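Local coordinates for glucose-6-phosphate isomerase like protein (Thermus thermophilus, PDB 1WIW) that probably interconverts phosphorylated hexoses such as glucose 6-phosphate and mannose 6-phosphate with fructose 6-phosphate, at residues G60-G71 with G87-F96. Numbering follows the deposited sequence.
Sequences GEEGTLFLLEGG and GRARVVRVGF
Glu69 and Arg93 meet in a two-pronged salt bridge at one end of a pair of parallel strands. Arg93 NE donates to Glu69 OE1 at 2.8 Å, and Arg93 NH2 to Glu69 OE2 at 3.0 Å. This is the side-on grip of a guanidinium. The NH2 bond uses the syn lone pair of OE2 and lies in the guanidinium plane; the NE bond is more tilted, and the two flat groups are turned 31° apart. The Arg93 chain bends at chi3 (59°), which brings NE round to the carboxylate. A leucine in place of Arg93 would probably leave the Glu69 carboxylate without its charged mate.

Leu67 and Val91 share this face of the sheet, with Leu67 CD2 4.2 Å from Val91 CG1. Helix 76-83 packs here, touching Leu67 and Glu69. The other face is apolar in its middle. Val92 CG2 meets Thr64 CG2 at 3.6 Å, while Val92 CB lies 3.8 Å from CD1 of the Phe66 ring. Leu68 CD2 rests against Val94 CB. Helix 110-121 covers Phe66 and Leu68.

The backbones are joined by a parallel ladder. It runs from Arg90 N to Gly63 O through to Glu69 N to Val94 O, the last of these bonds weak. Val94 N to Leu67 O, at 2.9 Å, is almost straight at 179°. Beyond the ladder, Phe96 turns its ring edge to Gly71, CE1 standing 3.2 Å from Gly71 N. At the opposite end, the Arg88 guanidinium lies over Glu61 O and reaches Glu62 in a long salt bridge.

Strand 39-45 flanks strand 64-70 on its other side. Helix 76-83 links the paired strands, so they form a beta-alpha-beta crossover. It belongs to the parallel sheet of an SIS-type alpha/beta domain.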
loop_
_atom_site.group_PDB
_atom_site.type_symbol
_atom_site.label_atom_id
_atom_site.label_comp_id
_atom_site.label_asym_id
_atom_site.label_seq_id
_atom_site.Cartn_x
_atom_site.Cartn_y
_atom_site.Cartn_z
ATOM N N GLY B 60 -6.235 -2.706 -22.953
ATOM C CA GLY B 60 -5.914 -2.997 -24.338
ATOM C C GLY B 60 -7.010 -2.585 -25.300
ATOM O O GLY B 60 -8.193 -2.601 -24.957
ATOM N N GLU B 61 -6.613 -2.214 -26.513
ATOM C CA GLU B 61 -7.561 -1.794 -27.537
ATOM C C GLU B 61 -7.872 -2.949 -28.481
ATOM O O GLU B 61 -8.869 -2.920 -29.203
ATOM C CB GLU B 61 -6.988 -0.623 -28.338
ATOM C CG GLU B 61 -6.708 0.622 -27.517
ATOM C CD GLU B 61 -7.957 1.177 -26.859
ATOM O OE1 GLU B 61 -8.953 1.408 -27.576
ATOM O OE2 GLU B 61 -7.941 1.383 -25.625
ATOM N N GLU B 62 -7.012 -3.962 -28.467
ATOM C CA GLU B 62 -7.177 -5.130 -29.327
ATOM C C GLU B 62 -6.821 -6.420 -28.588
ATOM O O GLU B 62 -6.174 -6.389 -27.539
ATOM C CB GLU B 62 -6.278 -4.998 -30.559
ATOM C CG GLU B 62 -4.798 -4.865 -30.215
ATOM C CD GLU B 62 -3.887 -4.965 -31.427
ATOM O OE1 GLU B 62 -2.651 -4.882 -31.250
ATOM O OE2 GLU B 62 -4.402 -5.128 -32.554
ATOM N N GLY B 63 -7.240 -7.552 -29.146
ATOM C CA GLY B 63 -6.940 -8.833 -28.531
ATOM C C GLY B 63 -7.882 -9.240 -27.411
ATOM O O GLY B 63 -9.103 -9.239 -27.578
ATOM N N THR B 64 -7.311 -9.594 -26.265
ATOM C CA THR B 64 -8.110 -10.014 -25.123
ATOM C C THR B 64 -7.774 -9.227 -23.864
ATOM O O THR B 64 -6.607 -8.973 -23.560
ATOM C CB THR B 64 -7.899 -11.511 -24.804
ATOM O OG1 THR B 64 -8.217 -12.302 -25.953
ATOM C CG2 THR B 64 -8.787 -11.937 -23.649
ATOM N N LEU B 65 -8.816 -8.846 -23.136
ATOM C CA LEU B 65 -8.660 -8.114 -21.890
ATOM C C LEU B 65 -9.243 -9.005 -20.803
ATOM O O LEU B 65 -10.440 -9.290 -20.801
ATOM C CB LEU B 65 -9.412 -6.779 -21.952
ATOM C CG LEU B 65 -9.437 -5.850 -20.728
ATOM C CD1 LEU B 65 -10.360 -6.416 -19.667
ATOM C CD2 LEU B 65 -8.029 -5.658 -20.177
ATOM N N PHE B 66 -8.387 -9.473 -19.901
ATOM C CA PHE B 66 -8.836 -10.324 -18.811
ATOM C C PHE B 66 -9.240 -9.457 -17.628
ATOM O O PHE B 66 -8.417 -8.752 -17.045
ATOM C CB PHE B 66 -7.726 -11.290 -18.401
ATOM C CG PHE B 66 -7.414 -12.322 -19.440
ATOM C CD1 PHE B 66 -8.320 -13.338 -19.724
ATOM C CD2 PHE B 66 -6.219 -12.272 -20.147
ATOM C CE1 PHE B 66 -8.043 -14.290 -20.704
ATOM C CE2 PHE B 66 -5.931 -13.220 -21.130
ATOM C CZ PHE B 66 -6.845 -14.230 -21.408
ATOM N N LEU B 67 -10.523 -9.509 -17.292
ATOM C CA LEU B 67 -11.066 -8.732 -16.183
ATOM C C LEU B 67 -11.188 -9.680 -14.996
ATOM O O LEU B 67 -12.116 -10.478 -14.936
ATOM C CB LEU B 67 -12.440 -8.191 -16.582
ATOM C CG LEU B 67 -12.879 -6.813 -16.089
ATOM C CD1 LEU B 67 -11.811 -5.780 -16.415
ATOM C CD2 LEU B 67 -14.205 -6.444 -16.755
ATOM N N LEU B 68 -10.242 -9.601 -14.062
ATOM C CA LEU B 68 -10.244 -10.481 -12.894
ATOM C C LEU B 68 -11.110 -9.905 -11.777
ATOM O O LEU B 68 -10.620 -9.196 -10.893
ATOM C CB LEU B 68 -8.804 -10.698 -12.406
ATOM C CG LEU B 68 -7.793 -11.013 -13.518
ATOM C CD1 LEU B 68 -6.436 -11.351 -12.914
ATOM C CD2 LEU B 68 -8.296 -12.176 -14.359
ATOM N N GLU B 69 -12.401 -10.223 -11.826
ATOM C CA GLU B 69 -13.368 -9.724 -10.855
ATOM C C GLU B 69 -13.353 -10.513 -9.554
ATOM O O GLU B 69 -14.241 -11.334 -9.300
ATOM C CB GLU B 69 -14.767 -9.759 -11.469
ATOM C CG GLU B 69 -14.832 -9.061 -12.813
ATOM C CD GLU B 69 -16.218 -9.073 -13.427
ATOM O OE1 GLU B 69 -16.360 -8.563 -14.560
ATOM O OE2 GLU B 69 -17.160 -9.586 -12.784
ATOM N N GLY B 70 -12.344 -10.239 -8.730
ATOM C CA GLY B 70 -12.194 -10.928 -7.460
ATOM C C GLY B 70 -12.890 -10.271 -6.283
ATOM O O GLY B 70 -12.562 -10.561 -5.129
ATOM N N GLY B 71 -13.825 -9.368 -6.571
ATOM C CA GLY B 71 -14.579 -8.709 -5.518
ATOM C C GLY B 71 -14.226 -7.287 -5.112
ATOM O O GLY B 71 -13.160 -6.759 -5.444
ATOM N N GLY B 87 -13.808 -0.209 -27.939
ATOM C CA GLY B 87 -12.575 -0.807 -28.425
ATOM C C GLY B 87 -12.807 -2.097 -29.189
ATOM O O GLY B 87 -13.952 -2.486 -29.433
ATOM N N ARG B 88 -11.718 -2.765 -29.562
ATOM C CA ARG B 88 -11.805 -4.017 -30.307
ATOM C C ARG B 88 -11.312 -5.203 -29.479
ATOM O O ARG B 88 -11.230 -6.329 -29.975
ATOM C CB ARG B 88 -10.980 -3.920 -31.593
ATOM C CG ARG B 88 -11.288 -2.702 -32.447
ATOM C CD ARG B 88 -10.499 -2.733 -33.748
ATOM N NE ARG B 88 -9.076 -2.976 -33.523
ATOM C CZ ARG B 88 -8.286 -2.197 -32.789
ATOM N NH1 ARG B 88 -8.778 -1.113 -32.203
ATOM N NH2 ARG B 88 -7.004 -2.505 -32.637
ATOM N N ALA B 89 -10.982 -4.950 -28.219
ATOM C CA ALA B 89 -10.493 -6.001 -27.338
ATOM C C ALA B 89 -11.628 -6.871 -26.813
ATOM O O ALA B 89 -12.681 -6.370 -26.421
ATOM C CB ALA B 89 -9.727 -5.389 -26.173
ATOM N N ARG B 90 -11.407 -8.181 -26.819
ATOM C CA ARG B 90 -12.397 -9.124 -26.319
ATOM C C ARG B 90 -12.278 -9.161 -24.802
ATOM O O ARG B 90 -11.182 -9.310 -24.262
ATOM C CB ARG B 90 -12.138 -10.521 -26.882
ATOM C CG ARG B 90 -13.021 -11.593 -26.269
ATOM C CD ARG B 90 -12.557 -12.985 -26.653
ATOM N NE ARG B 90 -13.294 -14.013 -25.925
ATOM C CZ ARG B 90 -13.033 -15.313 -25.997
ATOM N NH1 ARG B 90 -12.047 -15.751 -26.769
ATOM N NH2 ARG B 90 -13.756 -16.177 -25.297
ATOM N N VAL B 91 -13.407 -9.026 -24.115
ATOM C CA VAL B 91 -13.406 -9.041 -22.659
ATOM C C VAL B 91 -13.719 -10.422 -22.098
ATOM O O VAL B 91 -14.725 -11.037 -22.453
ATOM C CB VAL B 91 -14.435 -8.041 -22.090
ATOM C CG1 VAL B 91 -14.410 -8.075 -20.568
ATOM C CG2 VAL B 91 -14.131 -6.641 -22.594
ATOM N N VAL B 92 -12.841 -10.907 -21.224
ATOM C CA VAL B 92 -13.031 -12.203 -20.588
ATOM C C VAL B 92 -13.096 -11.992 -19.080
ATOM O O VAL B 92 -12.097 -11.657 -18.445
ATOM C CB VAL B 92 -11.883 -13.176 -20.913
ATOM C CG1 VAL B 92 -12.082 -14.476 -20.149
ATOM C CG2 VAL B 92 -11.846 -13.455 -22.409
ATOM N N ARG B 93 -14.287 -12.190 -18.523
ATOM C CA ARG B 93 -14.525 -12.013 -17.098
ATOM C C ARG B 93 -14.202 -13.272 -16.307
ATOM O O ARG B 93 -14.762 -14.341 -16.560
ATOM C CB ARG B 93 -15.985 -11.630 -16.859
ATOM C CG ARG B 93 -16.428 -10.342 -17.538
ATOM C CD ARG B 93 -17.927 -10.152 -17.364
ATOM N NE ARG B 93 -18.298 -10.086 -15.954
ATOM C CZ ARG B 93 -19.528 -10.284 -15.491
ATOM N NH1 ARG B 93 -20.519 -10.566 -16.327
ATOM N NH2 ARG B 93 -19.767 -10.203 -14.190
ATOM N N VAL B 94 -13.299 -13.128 -15.345
ATOM C CA VAL B 94 -12.878 -14.228 -14.490
ATOM C C VAL B 94 -13.131 -13.817 -13.041
ATOM O O VAL B 94 -12.548 -12.844 -12.564
ATOM C CB VAL B 94 -11.373 -14.518 -14.677
ATOM C CG1 VAL B 94 -10.970 -15.719 -13.864
ATOM C CG2 VAL B 94 -11.063 -14.738 -16.145
ATOM N N GLY B 95 -14.000 -14.550 -12.347
ATOM C CA GLY B 95 -14.295 -14.209 -10.964
ATOM C C GLY B 95 -15.236 -15.168 -10.263
ATOM O O GLY B 95 -15.339 -16.333 -10.643
ATOM N N PHE B 96 -15.932 -14.688 -9.237
ATOM C CA PHE B 96 -16.852 -15.547 -8.493
ATOM C C PHE B 96 -18.333 -15.306 -8.771
ATOM O O PHE B 96 -19.162 -16.158 -8.460
ATOM C CB PHE B 96 -16.602 -15.425 -6.991
ATOM C CG PHE B 96 -16.773 -14.036 -6.462
ATOM C CD1 PHE B 96 -15.747 -13.108 -6.564
ATOM C CD2 PHE B 96 -17.973 -13.647 -5.875
ATOM C CE1 PHE B 96 -15.911 -11.808 -6.089
ATOM C CE2 PHE B 96 -18.150 -12.353 -5.398
ATOM C CZ PHE B 96 -17.119 -11.430 -5.505
#